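Long-range contacts in phospholipase C-beta (PLC-beta) (Sepia officinalis, PDB 3QR0), which is a multidomain phospholipase C of the beta class, built from PH, EF-hand-like, TIM-barrel and C2 modules, and carries a calcium ion in this structure: residues Asp555-Phe560 with Arg635-Thr640; Leu624-Met629 with Pro714-Val719; Tyr676-Asp681 with Lys710-Asp715. All blocks are in the same frame, centred on the assembly; numbering follows the deposited sequence.

Overall arrangement
The three contacts cluster where the TIM barrel meets the C2 domain, all on the same side of the chain's centre. Contacts 2 and 3 lie about 9 Å apart between centres and share Pro714 and Asp715, in the link between strands 706-711 and 718-725; contact 1 sits about 15 Å from each. Along the chain contacts 1 and 2 alternate their segments, whereas contact 1 is closed before contact 3 begins. Phe636 of contact 1 packs on Phe628 and Met629 of contact 2 and on Leu678 of contact 3, and Leu678 in turn touches Leu716. A chain of apolar contacts thus links the short helix 627-630, the linker that follows and the C2 loops.

Contact 1: residues Asp555-Phe560 with Arg635-Thr640; sequences DNPEDF and RFDPFT
Pro557, in the first turn of helix 557-563, packs against Pro638 and Phe639. Its CB lies 4.0 Å from Pro638 CD, and the same carbon approaches the edge of the Phe639 ring, in the ring plane, at CD2. Pro557 and Pro638 are buried, which makes this the closely packed side; Arg797 of helix 793-800 also touches Pro557 and Phe639. Next to it Glu558 CA directs a CA-H...O contact at Phe636 O, 3.6 Å away, a buried carbonyl with no hydrogen-bond partner in the model. The other end is polar and more open to solvent. A water bridges the backbones, donating to Glu558 O and accepting from Phe636 N at 2.9 Å. Exposed Arg635, bent at both chi2 (-76°) and chi3, reaches across Glu558, placing Glu558 CB over the centre of its guanidinium face. NH1 and NH2 both close end-on on Asp559 OD1, NH1 at 2.7 Å and NH2 at 2.9 Å. OD1 lies in the guanidinium plane, yet the carboxylate is turned 46° from it. NH1 also pairs with Asp562, which probably fixes the rotation of the group. On the linker side, Asp637 OD1 takes the Phe639 N-H from above the carboxylate plane at 2.9 Å. That bond makes an Asx turn, overlapping a type I beta turn from Asp637 to Thr640, in the linker leading from the TIM barrel to the C2 domain.

Contact 2: residues Leu624-Met629 with Pro714-Val719; sequences LKPEFM and PDLAVV
Phe628 and Leu716 are brought together by two different torsions: Phe628 has CG between its backbone N and carbonyl carbon (chi1 82°), and Leu716 has CG beside its backbone N (chi1 -73°) with an extended second torsion. The ring of Phe628 is thereby sent across to the 3-10 turn 714-716, while the forked end of Leu716 reaches back to meet it. Leu716 CD1 arrives at the ring edge, in the ring plane, 3.9 Å from Phe628 CZ. The other methyl, CD2, sits 3.9 Å from Pro626 CG, the two side chains crossing at about a right angle. One leucine thus spans the proline ring and the phenylalanine edge with separate branches. Met629 joins the same apolar group more loosely, its SD 4.5 Å from Leu716 CD1. Within its own segment Met629 also covers a face of Phe628, with CG 3.6 Å above the ring plane and offset toward the rim. At the exposed border Asp715 sets both its CB and its backbone O 4.1 Å from Pro626 CG. Each backbone is held by its own turn: Met629 N bonds to Pro626 O, and Ala717 N to Pro714 O at 3.0 Å. Phe636 meets Phe628 edge-to-face, and Tyr333 and Leu678 also pack on Leu716, which is buried. No hydrogen bond or salt bridge crosses between the two segments, so the chemistry implies that this contact probably rests on hydrophobic burial and fit.

Contact 3: residues Tyr676-Asp681 with Lys710-Asp715; sequences YGLPTD and KVVLPD
At one end of the C2 beta-sandwich, a 3-10 turn that follows strand 669-676 in one sheet is tied to the loop leaving strand 706-711 in the other, and Asp681 carries the tie. Its carboxylate faces two successive backbone amides. OD1 accepts from Val712 N at 2.8 Å and OD2 from Leu713 N at 2.9 Å, each on the syn side. The second bond lies closer to the carboxylate plane, 15° out of it against 26° for the first, and is the straighter at the hydrogen. Both oxygens are engaged, so rotation of the group is probably well restrained. CB points toward the loop, and with CG beside the backbone N (chi1 -65°) the carboxylate reaches the amides; the turn beneath it is closed by Asp681 N to Leu678 O, 2.8 Å. A water adds three further bonds: it donates to Asp681 OD2 at 2.7 Å and to Leu713 O at the same length, and accepts from Leu678 N. Buried OD2 therefore receives two hydrogens, one from an amide and one from the water, an environment consistent with a charged carboxylate.

Apolar groups flank this polar centre. Leu678 CD1 rests 3.6 Å from Leu713 CB and also touches Val712 CG1. Nearby, Thr680 CG2 meets Val712 CG2 at 3.9 Å, the two side chains crossing roughly perpendicular, while Val711 CG1 approaches Asp681 OD2, again at about a right angle between the side chains. Next to the turn, Thr682 OG1 bonds with Gly677 N and Leu678 O, and Asn590 ND2 reaches Gly677 O from the barrel. An aspartate carboxylate accepting from two successive loop amides here ties together loops that follow strands of the two sheets of the C2 beta-sandwich.

Contact 1: residues Asp555-Phe560 with Arg635-Thr640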
# COMPACT_ATOMS: atom_id res chain seq x y z
N ASP A 555 -16.94 21.78 16.32
CA ASP A 555 -17.37 22.40 17.59
C ASP A 555 -16.25 22.46 18.63
O ASP A 555 -16.10 23.47 19.32
CB ASP A 555 -18.57 21.66 18.19
CG ASP A 555 -19.86 21.93 17.45
OD1 ASP A 555 -19.93 22.92 16.70
OD2 ASP A 555 -20.82 21.13 17.62
N ASN A 556 -15.50 21.37 18.75
CA ASN A 556 -14.52 21.21 19.83
C ASN A 556 -13.28 20.45 19.36
O ASN A 556 -13.01 19.35 19.84
CB ASN A 556 -15.18 20.51 21.01
CG ASN A 556 -16.17 21.40 21.73
OD1 ASN A 556 -15.79 22.35 22.41
ND2 ASN A 556 -17.45 21.11 21.56
N PRO A 557 -12.53 21.05 18.42
CA PRO A 557 -11.41 20.35 17.79
C PRO A 557 -10.31 19.92 18.78
O PRO A 557 -9.82 18.80 18.69
CB PRO A 557 -10.87 21.37 16.78
CG PRO A 557 -11.37 22.68 17.22
CD PRO A 557 -12.66 22.43 17.93
N GLU A 558 -9.95 20.82 19.70
CA GLU A 558 -8.92 20.53 20.70
C GLU A 558 -9.32 19.38 21.62
O GLU A 558 -8.51 18.50 21.93
CB GLU A 558 -8.59 21.77 21.54
CG GLU A 558 -8.07 22.95 20.74
CD GLU A 558 -9.14 23.97 20.42
OE1 GLU A 558 -10.34 23.60 20.40
OE2 GLU A 558 -8.78 25.14 20.18
N ASP A 559 -10.58 19.39 22.06
CA ASP A 559 -11.10 18.32 22.91
C ASP A 559 -11.14 16.97 22.19
O ASP A 559 -10.93 15.93 22.82
CB ASP A 559 -12.52 18.65 23.41
CG ASP A 559 -12.57 19.88 24.31
OD1 ASP A 559 -11.52 20.31 24.83
OD2 ASP A 559 -13.68 20.41 24.50
N PHE A 560 -11.39 16.99 20.88
CA PHE A 560 -11.42 15.77 20.08
C PHE A 560 -10.03 15.13 20.08
O PHE A 560 -9.88 13.93 20.32
CB PHE A 560 -11.88 16.07 18.64
CG PHE A 560 -12.56 14.92 17.94
CD1 PHE A 560 -12.44 13.60 18.38
CD2 PHE A 560 -13.30 15.16 16.79
CE1 PHE A 560 -13.08 12.56 17.70
CE2 PHE A 560 -13.93 14.13 16.11
CZ PHE A 560 -13.82 12.83 16.56
N ARG A 635 -2.37 21.11 24.16
CA ARG A 635 -3.60 21.39 23.41
C ARG A 635 -3.22 21.66 21.96
O ARG A 635 -2.28 22.40 21.70
CB ARG A 635 -4.34 22.59 23.99
CG ARG A 635 -4.91 22.37 25.38
CD ARG A 635 -6.17 21.51 25.34
NE ARG A 635 -7.38 22.28 25.06
CZ ARG A 635 -8.61 21.78 25.00
NH1 ARG A 635 -8.82 20.48 25.19
NH2 ARG A 635 -9.64 22.57 24.75
N PHE A 636 -3.95 21.04 21.04
CA PHE A 636 -3.67 21.17 19.61
C PHE A 636 -4.96 21.37 18.80
O PHE A 636 -5.86 20.53 18.85
CB PHE A 636 -2.92 19.94 19.10
CG PHE A 636 -2.75 19.91 17.60
CD1 PHE A 636 -2.05 20.91 16.95
CD2 PHE A 636 -3.31 18.89 16.85
CE1 PHE A 636 -1.89 20.89 15.57
CE2 PHE A 636 -3.16 18.86 15.47
CZ PHE A 636 -2.44 19.87 14.83
N ASP A 637 -5.03 22.48 18.07
CA ASP A 637 -6.13 22.76 17.17
C ASP A 637 -5.68 22.41 15.74
O ASP A 637 -4.85 23.11 15.17
CB ASP A 637 -6.53 24.25 17.27
CG ASP A 637 -7.69 24.62 16.37
OD1 ASP A 637 -8.21 23.75 15.63
OD2 ASP A 637 -8.09 25.81 16.40
N PRO A 638 -6.22 21.31 15.17
CA PRO A 638 -5.85 20.92 13.81
C PRO A 638 -6.26 21.91 12.72
O PRO A 638 -5.83 21.76 11.59
CB PRO A 638 -6.55 19.58 13.62
CG PRO A 638 -7.62 19.55 14.62
CD PRO A 638 -7.10 20.30 15.79
N PHE A 639 -7.08 22.90 13.06
CA PHE A 639 -7.42 23.97 12.11
C PHE A 639 -6.48 25.17 12.20
O PHE A 639 -6.72 26.19 11.55
CB PHE A 639 -8.87 24.42 12.32
CG PHE A 639 -9.87 23.37 11.99
CD1 PHE A 639 -10.22 23.12 10.67
CD2 PHE A 639 -10.46 22.61 13.00
CE1 PHE A 639 -11.13 22.14 10.36
CE2 PHE A 639 -11.37 21.63 12.69
CZ PHE A 639 -11.72 21.40 11.37
N THR A 640 -5.41 25.05 12.98
CA THR A 640 -4.42 26.13 13.10
C THR A 640 -3.79 26.44 11.74
O THR A 640 -3.56 25.53 10.94
CB THR A 640 -3.31 25.78 14.11
OG1 THR A 640 -2.40 26.88 14.22
CG2 THR A 640 -2.53 24.54 13.69
O HOH W 1 -5.88 19.26 22.25

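Contact 2: residues Leu624-Met629 with Pro714-Val719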
# COMPACT_ATOMS: atom_id res chain seq x y z
N LEU A 624 2.45 4.82 14.41
CA LEU A 624 2.47 5.57 15.65
C LEU A 624 2.15 7.03 15.37
O LEU A 624 2.77 7.64 14.50
CB LEU A 624 3.85 5.44 16.32
CG LEU A 624 3.99 6.06 17.72
CD1 LEU A 624 3.05 5.37 18.69
CD2 LEU A 624 5.44 5.98 18.20
N LYS A 625 1.19 7.59 16.10
CA LYS A 625 0.87 9.02 15.96
C LYS A 625 2.06 9.90 16.38
O LYS A 625 2.88 9.51 17.22
CB LYS A 625 -0.38 9.39 16.77
CG LYS A 625 -1.68 8.75 16.24
CD LYS A 625 -2.94 9.40 16.81
CE LYS A 625 -3.41 8.73 18.07
NZ LYS A 625 -4.51 9.47 18.75
N PRO A 626 2.18 11.10 15.78
CA PRO A 626 3.26 12.00 16.20
C PRO A 626 3.24 12.28 17.71
O PRO A 626 2.18 12.33 18.32
CB PRO A 626 2.97 13.28 15.41
CG PRO A 626 2.24 12.82 14.20
CD PRO A 626 1.42 11.63 14.63
N GLU A 627 4.42 12.43 18.30
CA GLU A 627 4.55 12.60 19.75
C GLU A 627 3.66 13.73 20.28
O GLU A 627 3.01 13.58 21.32
CB GLU A 627 6.00 12.86 20.15
CG GLU A 627 6.27 12.73 21.64
CD GLU A 627 7.73 12.91 22.00
OE1 GLU A 627 8.36 13.86 21.49
OE2 GLU A 627 8.25 12.11 22.80
N PHE A 628 3.62 14.86 19.57
CA PHE A 628 2.83 16.00 20.03
C PHE A 628 1.34 15.66 20.16
O PHE A 628 0.64 16.25 20.98
CB PHE A 628 3.05 17.24 19.15
CG PHE A 628 2.23 17.25 17.89
CD1 PHE A 628 1.04 17.96 17.83
CD2 PHE A 628 2.67 16.58 16.76
CE1 PHE A 628 0.28 17.98 16.66
CE2 PHE A 628 1.92 16.59 15.59
CZ PHE A 628 0.72 17.29 15.54
N MET A 629 0.87 14.69 19.36
CA MET A 629 -0.52 14.22 19.40
C MET A 629 -0.79 13.26 20.55
O MET A 629 -1.95 12.95 20.84
CB MET A 629 -0.89 13.49 18.10
CG MET A 629 -0.74 14.29 16.83
SD MET A 629 -2.11 15.42 16.56
CE MET A 629 -3.41 14.27 16.13
N PRO A 714 4.57 18.94 9.21
CA PRO A 714 5.10 17.94 8.28
C PRO A 714 4.78 16.48 8.64
O PRO A 714 4.47 15.70 7.74
CB PRO A 714 6.61 18.18 8.35
CG PRO A 714 6.73 19.62 8.68
CD PRO A 714 5.60 19.90 9.63
N ASP A 715 4.82 16.12 9.92
CA ASP A 715 4.63 14.71 10.30
C ASP A 715 3.19 14.20 10.13
O ASP A 715 2.97 13.00 10.18
CB ASP A 715 5.12 14.46 11.73
CG ASP A 715 6.65 14.48 11.84
OD1 ASP A 715 7.34 14.41 10.79
OD2 ASP A 715 7.15 14.57 12.98
N LEU A 716 2.23 15.10 9.91
CA LEU A 716 0.86 14.70 9.55
C LEU A 716 0.61 14.71 8.03
O LEU A 716 -0.48 14.38 7.58
CB LEU A 716 -0.16 15.61 10.24
CG LEU A 716 -0.36 15.43 11.75
CD1 LEU A 716 -1.33 16.48 12.27
CD2 LEU A 716 -0.87 14.03 12.09
N ALA A 717 1.63 15.06 7.25
CA ALA A 717 1.46 15.32 5.82
C ALA A 717 2.16 14.30 4.93
O ALA A 717 3.16 13.69 5.32
CB ALA A 717 1.95 16.72 5.49
N VAL A 718 1.62 14.15 3.73
CA VAL A 718 2.28 13.41 2.67
C VAL A 718 2.29 14.25 1.40
O VAL A 718 1.39 15.07 1.18
CB VAL A 718 1.57 12.06 2.40
CG1 VAL A 718 1.49 11.25 3.67
CG2 VAL A 718 0.17 12.28 1.80
N VAL A 719 3.33 14.06 0.60
CA VAL A 719 3.38 14.61 -0.75
C VAL A 719 3.14 13.46 -1.71
O VAL A 719 3.54 12.31 -1.45
CB VAL A 719 4.72 15.35 -1.03
CG1 VAL A 719 5.91 14.39 -0.98
CG2 VAL A 719 4.65 16.08 -2.36

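Contact 3: residues Tyr676-Asp681 with Lys710-Asp715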
# COMPACT_ATOMS: atom_id res chain seq x y z
N TYR A 676 -1.39 16.37 1.23
CA TYR A 676 -2.50 16.14 2.15
C TYR A 676 -1.95 16.07 3.57
O TYR A 676 -0.97 15.37 3.83
CB TYR A 676 -3.25 14.83 1.84
CG TYR A 676 -3.33 14.52 0.37
CD1 TYR A 676 -4.20 15.21 -0.46
CD2 TYR A 676 -2.51 13.55 -0.20
CE1 TYR A 676 -4.26 14.95 -1.83
CE2 TYR A 676 -2.56 13.28 -1.56
CZ TYR A 676 -3.44 13.98 -2.37
OH TYR A 676 -3.50 13.70 -3.72
N GLY A 677 -2.58 16.81 4.47
CA GLY A 677 -2.18 16.84 5.87
C GLY A 677 -3.20 17.65 6.63
O GLY A 677 -4.39 17.47 6.43
N LEU A 678 -2.74 18.57 7.47
CA LEU A 678 -3.65 19.54 8.07
C LEU A 678 -4.35 20.32 6.96
O LEU A 678 -3.79 20.46 5.86
CB LEU A 678 -2.91 20.51 9.00
CG LEU A 678 -2.36 19.97 10.32
CD1 LEU A 678 -1.87 21.13 11.18
CD2 LEU A 678 -3.40 19.16 11.08
N PRO A 679 -5.56 20.83 7.22
CA PRO A 679 -6.26 21.62 6.21
C PRO A 679 -5.39 22.74 5.64
O PRO A 679 -5.37 22.94 4.43
CB PRO A 679 -7.45 22.19 6.98
CG PRO A 679 -7.73 21.19 8.03
CD PRO A 679 -6.40 20.61 8.42
N THR A 680 -4.64 23.44 6.50
CA THR A 680 -3.76 24.53 6.06
C THR A 680 -2.60 24.06 5.17
O THR A 680 -2.01 24.86 4.45
CB THR A 680 -3.20 25.33 7.27
OG1 THR A 680 -2.70 26.59 6.83
CG2 THR A 680 -2.10 24.55 7.98
N ASP A 681 -2.26 22.77 5.24
CA ASP A 681 -1.17 22.19 4.44
C ASP A 681 -1.67 21.37 3.26
O ASP A 681 -0.86 20.81 2.51
CB ASP A 681 -0.30 21.29 5.32
CG ASP A 681 0.42 22.05 6.42
OD1 ASP A 681 0.70 23.25 6.24
OD2 ASP A 681 0.73 21.44 7.47
N LYS A 710 5.22 26.80 3.12
CA LYS A 710 5.15 26.59 4.56
C LYS A 710 4.25 25.41 4.89
O LYS A 710 3.03 25.50 4.79
CB LYS A 710 4.61 27.84 5.27
CG LYS A 710 4.58 27.72 6.79
CD LYS A 710 4.11 29.01 7.45
CE LYS A 710 4.24 28.92 8.97
NZ LYS A 710 3.67 30.12 9.66
N VAL A 711 4.87 24.30 5.28
CA VAL A 711 4.14 23.15 5.79
C VAL A 711 4.14 23.22 7.31
O VAL A 711 5.16 22.95 7.95
CB VAL A 711 4.78 21.83 5.32
CG1 VAL A 711 3.93 20.64 5.78
CG2 VAL A 711 4.95 21.83 3.80
N VAL A 712 3.00 23.61 7.88
CA VAL A 712 2.87 23.78 9.33
C VAL A 712 3.16 22.51 10.13
O VAL A 712 3.87 22.57 11.14
CB VAL A 712 1.46 24.30 9.70
CG1 VAL A 712 1.20 24.12 11.20
CG2 VAL A 712 1.33 25.77 9.31
N LEU A 713 2.63 21.37 9.69
CA LEU A 713 2.79 20.10 10.42
C LEU A 713 3.26 18.98 9.50
O LEU A 713 2.46 18.15 9.05
CB LEU A 713 1.48 19.72 11.13
CG LEU A 713 1.62 19.21 12.57
CD1 LEU A 713 2.58 18.05 12.66
CD2 LEU A 713 2.05 20.34 13.49
N PRO A 714 4.57 18.94 9.21
CA PRO A 714 5.10 17.94 8.28
C PRO A 714 4.78 16.48 8.64
O PRO A 714 4.47 15.70 7.74
CB PRO A 714 6.61 18.18 8.35
CG PRO A 714 6.73 19.62 8.68
CD PRO A 714 5.60 19.90 9.63
N ASP A 715 4.82 16.12 9.92
CA ASP A 715 4.63 14.71 10.30
C ASP A 715 3.19 14.20 10.13
O ASP A 715 2.97 13.00 10.18
CB ASP A 715 5.12 14.46 11.73
CG ASP A 715 6.65 14.48 11.84
OD1 ASP A 715 7.34 14.41 10.79
OD2 ASP A 715 7.15 14.57 12.98
O HOH W 2 0.17 18.80 7.68